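Local coordinates for geranyltranstransferase (Campylobacter jejuni, PDB 3NPK), which probably catalyses the head-to-tail condensation of geranyl diphosphate with isopentenyl diphosphate to give farnesyl diphosphate, a step of isoprenoid biosynthesis, at residues 107-110 / 111-115; 147-150 / 151-154. All blocks are in the same frame, centred on the assembly; numbering follows the deposited sequence.

Contact 1. Residues 107-110 / 111-115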
ATOM      1  N   ILE A 107       6.410  10.243   6.179  1.00  8.70           N
ATOM      2  CA  ILE A 107       6.634   8.907   5.618  1.00  9.73           C
ATOM      3  C   ILE A 107       5.511   7.960   6.053  1.00  9.35           C
ATOM      4  O   ILE A 107       4.886   7.278   5.221  1.00  8.74           O
ATOM      5  CB  ILE A 107       7.981   8.323   6.053  1.00 10.33           C
ATOM      6  CG1 ILE A 107       9.127   9.121   5.433  1.00 11.17           C
ATOM      7  CG2 ILE A 107       8.072   6.839   5.636  1.00 11.41           C
ATOM      8  CD1 ILE A 107      10.443   8.957   6.173  1.00 12.93           C
ATOM      9  N   LEU A 108       5.240   7.924   7.355  1.00  8.72           N
ATOM     10  CA  LEU A 108       4.252   6.974   7.888  1.00  8.54           C
ATOM     11  C   LEU A 108       2.803   7.287   7.498  1.00  8.89           C
ATOM     12  O   LEU A 108       2.012   6.364   7.301  1.00  9.01           O
ATOM     13  CB  LEU A 108       4.367   6.876   9.409  1.00 10.14           C
ATOM     14  CG  LEU A 108       5.704   6.316   9.913  1.00 10.54           C
ATOM     15  CD1 LEU A 108       5.747   6.341  11.453  1.00 12.79           C
ATOM     16  CD2 LEU A 108       5.947   4.901   9.345  1.00 10.93           C
ATOM     17  N   VAL A 109       2.445   8.568   7.410  1.00  8.58           N
ATOM     18  CA  VAL A 109       1.114   8.909   6.925  1.00  8.37           C
ATOM     19  C   VAL A 109       0.952   8.412   5.480  1.00  8.74           C
ATOM     20  O   VAL A 109      -0.078   7.828   5.136  1.00  9.28           O
ATOM     21  CB  VAL A 109       0.802  10.424   7.016  1.00  8.73           C
ATOM     22  CG1 VAL A 109      -0.418  10.768   6.140  1.00  9.80           C
ATOM     23  CG2 VAL A 109       0.549  10.852   8.472  1.00 10.01           C
ATOM     24  N   GLY A 110       1.956   8.634   4.633  1.00  8.58           N
ATOM     25  CA  GLY A 110       1.875   8.115   3.277  1.00  9.72           C
ATOM     26  C   GLY A 110       1.733   6.593   3.274  1.00  8.81           C
ATOM     27  O   GLY A 110       0.915   6.038   2.536  1.00  8.48           O
ATOM     28  N   ASP A 111       2.528   5.915   4.101  1.00  8.56           N
ATOM     29  CA  ASP A 111       2.462   4.451   4.197  1.00  8.63           C
ATOM     30  C   ASP A 111       1.052   4.027   4.606  1.00  8.07           C
ATOM     31  O   ASP A 111       0.473   3.098   4.019  1.00  8.97           O
ATOM     32  CB  ASP A 111       3.472   3.904   5.209  1.00  9.58           C
ATOM     33  CG  ASP A 111       4.911   4.014   4.723  1.00  9.70           C
ATOM     34  OD1 ASP A 111       5.133   4.312   3.533  1.00 10.31           O
ATOM     35  OD2 ASP A 111       5.824   3.813   5.534  1.00 11.02           O
ATOM     36  N   ALA A 112       0.505   4.703   5.619  1.00  8.05           N
ATOM     37  CA  ALA A 112      -0.856   4.420   6.078  1.00  7.85           C
ATOM     38  C   ALA A 112      -1.885   4.567   4.968  1.00  7.85           C
ATOM     39  O   ALA A 112      -2.774   3.732   4.834  1.00  8.19           O
ATOM     40  CB  ALA A 112      -1.216   5.302   7.271  1.00  8.89           C
ATOM     41  N   LEU A 113      -1.791   5.642   4.187  1.00  8.08           N
ATOM     42  CA  LEU A 113      -2.799   5.905   3.160  1.00  8.34           C
ATOM     43  C   LEU A 113      -2.703   4.895   2.008  1.00  7.83           C
ATOM     44  O   LEU A 113      -3.719   4.529   1.423  1.00  8.46           O
ATOM     45  CB  LEU A 113      -2.711   7.351   2.644  1.00  9.30           C
ATOM     46  CG  LEU A 113      -3.171   8.421   3.651  1.00 10.20           C
ATOM     47  CD1 LEU A 113      -2.977   9.832   3.051  1.00 12.06           C
ATOM     48  CD2 LEU A 113      -4.622   8.205   4.113  1.00 12.76           C
ATOM     49  N   ASN A 114      -1.482   4.483   1.665  1.00  7.59           N
ATOM     50  CA  ASN A 114      -1.260   3.455   0.648  1.00  7.11           C
ATOM     51  C   ASN A 114      -2.023   2.197   1.077  1.00  7.92           C
ATOM     52  O   ASN A 114      -2.880   1.684   0.353  1.00  8.64           O
ATOM     53  CB  ASN A 114       0.257   3.214   0.555  1.00  8.08           C
ATOM     54  CG  ASN A 114       0.672   2.269  -0.571  1.00  8.74           C
ATOM     55  OD1 ASN A 114      -0.164   1.690  -1.278  1.00  9.69           O
ATOM     56  ND2 ASN A 114       1.993   2.137  -0.760  1.00  8.73           N
ATOM     57  N   THR A 115      -1.744   1.713   2.283  1.00  7.33           N
ATOM     58  CA  THR A 115      -2.414   0.497   2.770  1.00  7.59           C
ATOM     59  C   THR A 115      -3.913   0.711   2.954  1.00  8.46           C
ATOM     60  O   THR A 115      -4.722  -0.177   2.649  1.00  8.85           O
ATOM     61  CB  THR A 115      -1.773   0.037   4.084  1.00  8.56           C
ATOM     62  OG1 THR A 115      -0.372  -0.147   3.858  1.00  9.30           O
ATOM     63  CG2 THR A 115      -2.375  -1.274   4.582  1.00  9.14           C
TER

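Contact 2. Residues 147-150 / 151-154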
HETATM    1  N   MSE A 147       2.614   3.840 -11.217  1.00  8.45           N
HETATM    2  CA  MSE A 147       3.019   5.069 -10.559  1.00  8.56           C
HETATM    3  C   MSE A 147       4.404   4.990  -9.922  1.00  7.93           C
HETATM    4  O   MSE A 147       5.191   5.929 -10.059  1.00 10.35           O
HETATM    5  CB  MSE A 147       1.972   5.428  -9.512  1.00 10.98           C
HETATM    6  CG  MSE A 147       2.188   6.760  -8.842  1.00 12.68           C
HETATM    7 SE   MSE A 147       0.774   7.015  -7.507  1.00 18.43          SE
HETATM    8  CE  MSE A 147       1.619   6.001  -6.065  1.00 13.50           C
ATOM      9  N   VAL A 148       4.704   3.900  -9.214  1.00  7.81           N
ATOM     10  CA  VAL A 148       5.966   3.876  -8.480  1.00  8.77           C
ATOM     11  C   VAL A 148       7.193   3.803  -9.389  1.00  9.81           C
ATOM     12  O   VAL A 148       8.178   4.505  -9.149  1.00  9.97           O
ATOM     13  CB  VAL A 148       6.012   2.776  -7.409  1.00  9.32           C
ATOM     14  CG1 VAL A 148       7.396   2.797  -6.698  1.00  9.57           C
ATOM     15  CG2 VAL A 148       4.854   2.976  -6.395  1.00 10.38           C
ATOM     16  N   ILE A 149       7.145   2.981 -10.435  1.00 10.41           N
ATOM     17  CA  ILE A 149       8.291   2.943 -11.348  1.00  9.89           C
ATOM     18  C   ILE A 149       8.404   4.281 -12.086  1.00  9.53           C
ATOM     19  O   ILE A 149       9.510   4.745 -12.364  1.00  9.93           O
ATOM     20  CB  ILE A 149       8.289   1.727 -12.324  1.00 10.18           C
ATOM     21  CG1 ILE A 149       9.655   1.599 -13.023  1.00 11.37           C
ATOM     22  CG2 ILE A 149       7.201   1.846 -13.373  1.00 11.21           C
ATOM     23  CD1 ILE A 149      10.828   1.347 -12.078  1.00 13.44           C
ATOM     24  N   GLY A 150       7.269   4.910 -12.407  1.00  9.70           N
ATOM     25  CA  GLY A 150       7.283   6.235 -13.000  1.00  9.88           C
ATOM     26  C   GLY A 150       7.992   7.263 -12.130  1.00 11.02           C
ATOM     27  O   GLY A 150       8.837   8.038 -12.595  1.00 11.80           O
ATOM     28  N   GLN A 151       7.666   7.267 -10.847  1.00  9.96           N
ATOM     29  CA  GLN A 151       8.335   8.178  -9.924  1.00 11.06           C
ATOM     30  C   GLN A 151       9.823   7.852  -9.735  1.00 10.25           C
ATOM     31  O   GLN A 151      10.666   8.765  -9.683  1.00 11.07           O
ATOM     32  CB  GLN A 151       7.630   8.176  -8.565  1.00 13.51           C
ATOM     33  CG  GLN A 151       8.275   9.097  -7.526  1.00 15.99           C
ATOM     34  CD  GLN A 151       8.271  10.606  -7.876  1.00 20.17           C
ATOM     35  OE1 GLN A 151       7.940  11.020  -8.987  1.00 22.74           O
ATOM     36  NE2 GLN A 151       8.673  11.429  -6.903  1.00 20.44           N
ATOM     37  N   ALA A 152      10.163   6.566  -9.660  1.00 10.10           N
ATOM     38  CA  ALA A 152      11.577   6.194  -9.518  1.00  9.26           C
ATOM     39  C   ALA A 152      12.375   6.684 -10.727  1.00  9.28           C
ATOM     40  O   ALA A 152      13.489   7.214 -10.593  1.00 11.17           O
ATOM     41  CB  ALA A 152      11.727   4.671  -9.356  1.00  9.76           C
ATOM     42  N   ILE A 153      11.803   6.502 -11.914  1.00  9.82           N
ATOM     43  CA  ILE A 153      12.457   6.972 -13.128  1.00 10.43           C
ATOM     44  C   ILE A 153      12.562   8.503 -13.130  1.00 11.11           C
ATOM     45  O   ILE A 153      13.622   9.067 -13.431  1.00 12.30           O
ATOM     46  CB  ILE A 153      11.716   6.446 -14.364  1.00 11.79           C
ATOM     47  CG1 ILE A 153      12.005   4.949 -14.503  1.00 12.09           C
ATOM     48  CG2 ILE A 153      12.124   7.205 -15.645  1.00 11.83           C
ATOM     49  CD1 ILE A 153      11.167   4.234 -15.567  1.00 12.18           C
ATOM     50  N   ASP A 154      11.473   9.181 -12.783  1.00 11.58           N
ATOM     51  CA  ASP A 154      11.480  10.650 -12.739  1.00 12.77           C
ATOM     52  C   ASP A 154      12.588  11.175 -11.809  1.00 12.22           C
ATOM     53  O   ASP A 154      13.362  12.085 -12.172  1.00 13.30           O
ATOM     54  CB  ASP A 154      10.114  11.158 -12.275  1.00 14.72           C
ATOM     55  CG  ASP A 154       9.851  12.616 -12.651  1.00 21.62           C
ATOM     56  OD1 ASP A 154      10.407  13.122 -13.649  1.00 23.73           O
ATOM     57  OD2 ASP A 154       9.064  13.253 -11.939  1.00 26.40           O
TER

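Contact 1. Residues 107-110 / 111-115
Asp111 lays its carboxylate alongside Ile107, one helical turn back: OD2 is 3.8 Å from Ile107 CG2, and the two side chains point the same way. Leu108 brings its CD2 to 4.0 Å from the same Asp111 OD2, so methyl groups of two residues lie near this oxygen. The first torsion of Asp111 (chi1 -71°) sets CG beside its own backbone N, which places CG 3.3 Å from Ile107 O. Round the helix, Val109 CG1 and Leu113 CD1 meet at 4.1 Å as a parallel apolar pair. Regular i to i+4 bonds hold these spacings; Asp111 N reaches Ile107 O at 2.9 Å, with an N-H...O angle of 159°.

Further out, Phe27 of helix 27-37 in the same chain packs on Leu108 and Val109. This stretch of helix 103-122 is part of the dimer interface of an all-helical prenyl synthase fold, where Asn114 OD1 pairs with Thr115 OG1 of the second subunit. Each His79 gives NE2 to Ile107 O of its own chain and ND1 to Asp111 OD2 of the partner. The imidazole therefore bridges the subunits, a buried polar link beside the Asn114-Thr115 pair.

Contact 2. Residues 147-150 / 151-154
Ile153 lies against the carbonyl oxygen of Ile149 and touches its side chain one turn earlier in helix 147-156. Its CB lies 3.4 Å from Ile149 O. With chi1 at -73°, CG1 falls beside the residue's own backbone N and approaches the same oxygen, Ile149 O, to 3.3 Å. The extended second torsion (171°) then carries CD1 onward, and this methyl ends 4.0 Å from Ile149 CG1. The carbonyl oxygen of Ile149 is thus lined by three carbons of one side chain while it accepts the N-H of Ile153; that bond from Ile153 N to Ile149 O measures 2.9 Å with an N-H...O angle of 163°.

The two isoleucines run at a slant to each other. Ile149 CD1 comes within 4.4 Å of Ala152 CB, a looser contact than the one with Ile153. On another side of the helix, Gln151 CB rests 3.6 Å from Met147 O, the acceptor of the Gln151 N-H. Met147 is a selenomethionine, whose side chain packs on Tyr75 and Ser76 of helix 59-80.

The isoleucine face is completed by His173 and Phe169 of helix 164-189 and by Val20 and Phe23 of the second subunit, with Phe27 of that subunit against Ala152. Helix 147-156 of this helical prenyl synthase fold thus turns its isoleucine and Ala152 face to the second subunit, with aliphatic carbons of Ile153 lining one side of a backbone carbonyl oxygen, while Asp154 OD2 forms a salt bridge with Lys174 that ties this short helix to helix 164-189.

Overall arrangement
From the N terminus, the chain passes through helices 27-37 and 59-80 before reaching contact 1 on helix 103-122; helix 128-142 intervenes, and contact 2 follows on helix 147-156. Each contact closes just one turn within its own helix, so the two stand in series, neither nested nor crossed. Their centres are about 17 Å apart and their nearest atoms about 6 Å, without touching. Tyr75 of helix 59-80 is a shared neighbour within the chain, packing on Leu113 and on Met147. Across the dimer the two contacts do meet: Leu108 of one subunit packs on Ala152 of the other, joining helix 103-122 to helix 147-156.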